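Local coordinates for protein beta-fructofuranosidase (Arabidopsis thaliana, PDB 2OXB) that hydrolyses sucrose and 1-kestose, and less readily neokestose and levan, as a cell-wall invertase of glycoside hydrolase family 32, at residues K438-M443 against G462-I467. The protein carries 1 engineered substitution. Numbering follows the deposited sequence.
Sequences KYVVLM and GAFVDI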
loop_
_atom_site.group_PDB
_atom_site.type_symbol
_atom_site.label_atom_id
_atom_site.label_comp_id
_atom_site.label_asym_id
_atom_site.label_seq_id
_atom_site.Cartn_x
_atom_site.Cartn_y
_atom_site.Cartn_z
ATOM N N LYS A 438 -7.329 16.944 -24.585
ATOM C CA LYS A 438 -7.102 15.909 -23.594
ATOM C C LYS A 438 -5.637 15.933 -23.233
ATOM O O LYS A 438 -4.767 15.814 -24.089
ATOM C CB LYS A 438 -7.495 14.541 -24.140
ATOM C CG LYS A 438 -8.941 14.175 -23.865
ATOM C CD LYS A 438 -9.190 14.025 -22.377
ATOM C CE LYS A 438 -10.539 13.391 -22.116
ATOM N NZ LYS A 438 -10.771 13.130 -20.671
ATOM N N TYR A 439 -5.376 16.089 -21.945
ATOM C CA TYR A 439 -4.023 16.180 -21.443
ATOM C C TYR A 439 -3.622 14.987 -20.577
ATOM O O TYR A 439 -4.470 14.241 -20.081
ATOM C CB TYR A 439 -3.897 17.484 -20.652
ATOM C CG TYR A 439 -4.173 18.728 -21.478
ATOM C CD1 TYR A 439 -3.127 19.567 -21.879
ATOM C CD2 TYR A 439 -5.466 19.045 -21.901
ATOM C CE1 TYR A 439 -3.354 20.689 -22.685
ATOM C CE2 TYR A 439 -5.710 20.165 -22.712
ATOM C CZ TYR A 439 -4.649 20.979 -23.099
ATOM O OH TYR A 439 -4.860 22.072 -23.907
ATOM N N VAL A 440 -2.316 14.800 -20.415
ATOM C CA VAL A 440 -1.804 13.718 -19.583
ATOM C C VAL A 440 -0.985 14.329 -18.449
ATOM O O VAL A 440 -0.072 15.145 -18.668
ATOM C CB VAL A 440 -0.894 12.730 -20.366
ATOM C CG1 VAL A 440 -0.506 11.567 -19.465
ATOM C CG2 VAL A 440 -1.594 12.225 -21.606
ATOM N N VAL A 441 -1.329 13.935 -17.231
ATOM C CA VAL A 441 -0.628 14.431 -16.066
ATOM C C VAL A 441 0.343 13.397 -15.537
ATOM O O VAL A 441 -0.048 12.331 -15.070
ATOM C CB VAL A 441 -1.586 14.783 -14.949
ATOM C CG1 VAL A 441 -0.815 15.443 -13.814
ATOM C CG2 VAL A 441 -2.671 15.683 -15.478
ATOM N N LEU A 442 1.615 13.743 -15.616
ATOM C CA LEU A 442 2.677 12.882 -15.167
ATOM C C LEU A 442 3.144 13.185 -13.745
ATOM O O LEU A 442 3.555 14.307 -13.443
ATOM C CB LEU A 442 3.874 13.013 -16.101
ATOM C CG LEU A 442 5.045 12.145 -15.646
ATOM C CD1 LEU A 442 4.660 10.684 -15.835
ATOM C CD2 LEU A 442 6.297 12.482 -16.424
ATOM N N MET A 443 3.089 12.191 -12.870
ATOM C CA MET A 443 3.577 12.394 -11.516
ATOM C C MET A 443 4.874 11.579 -11.424
ATOM O O MET A 443 4.865 10.359 -11.641
ATOM C CB MET A 443 2.553 11.915 -10.465
ATOM C CG MET A 443 2.620 12.684 -9.129
ATOM S SD MET A 443 1.620 12.001 -7.739
ATOM C CE MET A 443 2.952 11.353 -6.600
ATOM N N GLY A 462 7.454 6.187 -11.430
ATOM C CA GLY A 462 6.598 7.062 -12.215
ATOM C C GLY A 462 5.115 6.699 -12.190
ATOM O O GLY A 462 4.754 5.552 -11.885
ATOM N N ALA A 463 4.258 7.683 -12.493
ATOM C CA ALA A 463 2.795 7.492 -12.539
ATOM C C ALA A 463 2.011 8.597 -13.288
ATOM O O ALA A 463 2.486 9.716 -13.481
ATOM C CB ALA A 463 2.243 7.335 -11.130
ATOM N N PHE A 464 0.817 8.235 -13.742
ATOM C CA PHE A 464 -0.081 9.138 -14.455
ATOM C C PHE A 464 -1.207 9.511 -13.487
ATOM O O PHE A 464 -1.582 8.707 -12.629
ATOM C CB PHE A 464 -0.666 8.438 -15.695
ATOM C CG PHE A 464 0.338 8.174 -16.782
ATOM C CD1 PHE A 464 0.336 6.956 -17.472
ATOM C CD2 PHE A 464 1.291 9.140 -17.118
ATOM C CE1 PHE A 464 1.280 6.701 -18.483
ATOM C CE2 PHE A 464 2.240 8.900 -18.126
ATOM C CZ PHE A 464 2.236 7.675 -18.812
ATOM N N VAL A 465 -1.743 10.718 -13.618
ATOM C CA VAL A 465 -2.812 11.151 -12.726
ATOM C C VAL A 465 -4.051 11.579 -13.524
ATOM O O VAL A 465 -4.001 12.528 -14.318
ATOM C CB VAL A 465 -2.327 12.319 -11.836
ATOM C CG1 VAL A 465 -3.260 12.521 -10.665
ATOM C CG2 VAL A 465 -0.923 12.026 -11.333
ATOM N N ASP A 466 -5.159 10.874 -13.308
ATOM C CA ASP A 466 -6.396 11.180 -14.004
ATOM C C ASP A 466 -7.116 12.347 -13.366
ATOM O O ASP A 466 -8.123 12.189 -12.671
ATOM C CB ASP A 466 -7.331 9.974 -14.049
ATOM C CG ASP A 466 -8.461 10.160 -15.063
ATOM O OD1 ASP A 466 -8.154 10.337 -16.268
ATOM O OD2 ASP A 466 -9.647 10.129 -14.663
ATOM N N ILE A 467 -6.578 13.527 -13.617
ATOM C CA ILE A 467 -7.146 14.762 -13.109
ATOM C C ILE A 467 -7.225 15.649 -14.309
ATOM O O ILE A 467 -6.648 15.340 -15.352
ATOM C CB ILE A 467 -6.226 15.428 -12.071
ATOM C CG1 ILE A 467 -4.794 15.467 -12.624
ATOM C CG2 ILE A 467 -6.311 14.676 -10.747
ATOM C CD1 ILE A 467 -3.759 15.982 -11.646
#
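Met-443 and Ala-463 form an antiparallel hydrogen-bonded pair, Met-443 N donating to Ala-463 O and Ala-463 N returning a bond of 2.9 Å to Met-443 O. One step along, Leu-442 faces Phe-464 as a non-hydrogen-bonded pair, and the next link runs from Val-465 N to Val-441 O at 2.8 Å. That same carbonyl oxygen also receives a CA-H...O contact from Phe-464 CA and lies at the edge of the Phe-464 ring, near its plane.

Side chains then gather on the two faces of the sheet. On one, the CD2–CE2 side of the Phe-464 ring meets two aliphatic neighbours obliquely: Val-440 CG1 is 3.8 Å from CD2, and Leu-442 CD1 is equally close to CE2. On the other, Met-443 CB packs 3.6 Å from Val-465 CG2, while Val-441 is met by Ile-467, whose CG1 comes within 3.6 Å of Val-441 CG2. Ile-467 closes an inverse gamma turn centred on Asp-466 and holds CG1 between its backbone N and carbonyl carbon (chi1 48°); from there CG1 and CD1 reach back across both methyls of Val-441, the two side chains crossing at about a right angle.

The pairing lies in the C-terminal beta-sandwich domain of this family, away from the substrate site. Strand 439-446 bonds along its other edge to strand 423-431 through Val-440 and Leu-442. Helix 391-397 touches the Leu-442 and Phe-464 face, whereas Met-443, Ala-463 and Val-465 pack onto strand 493-498 of the other sheet.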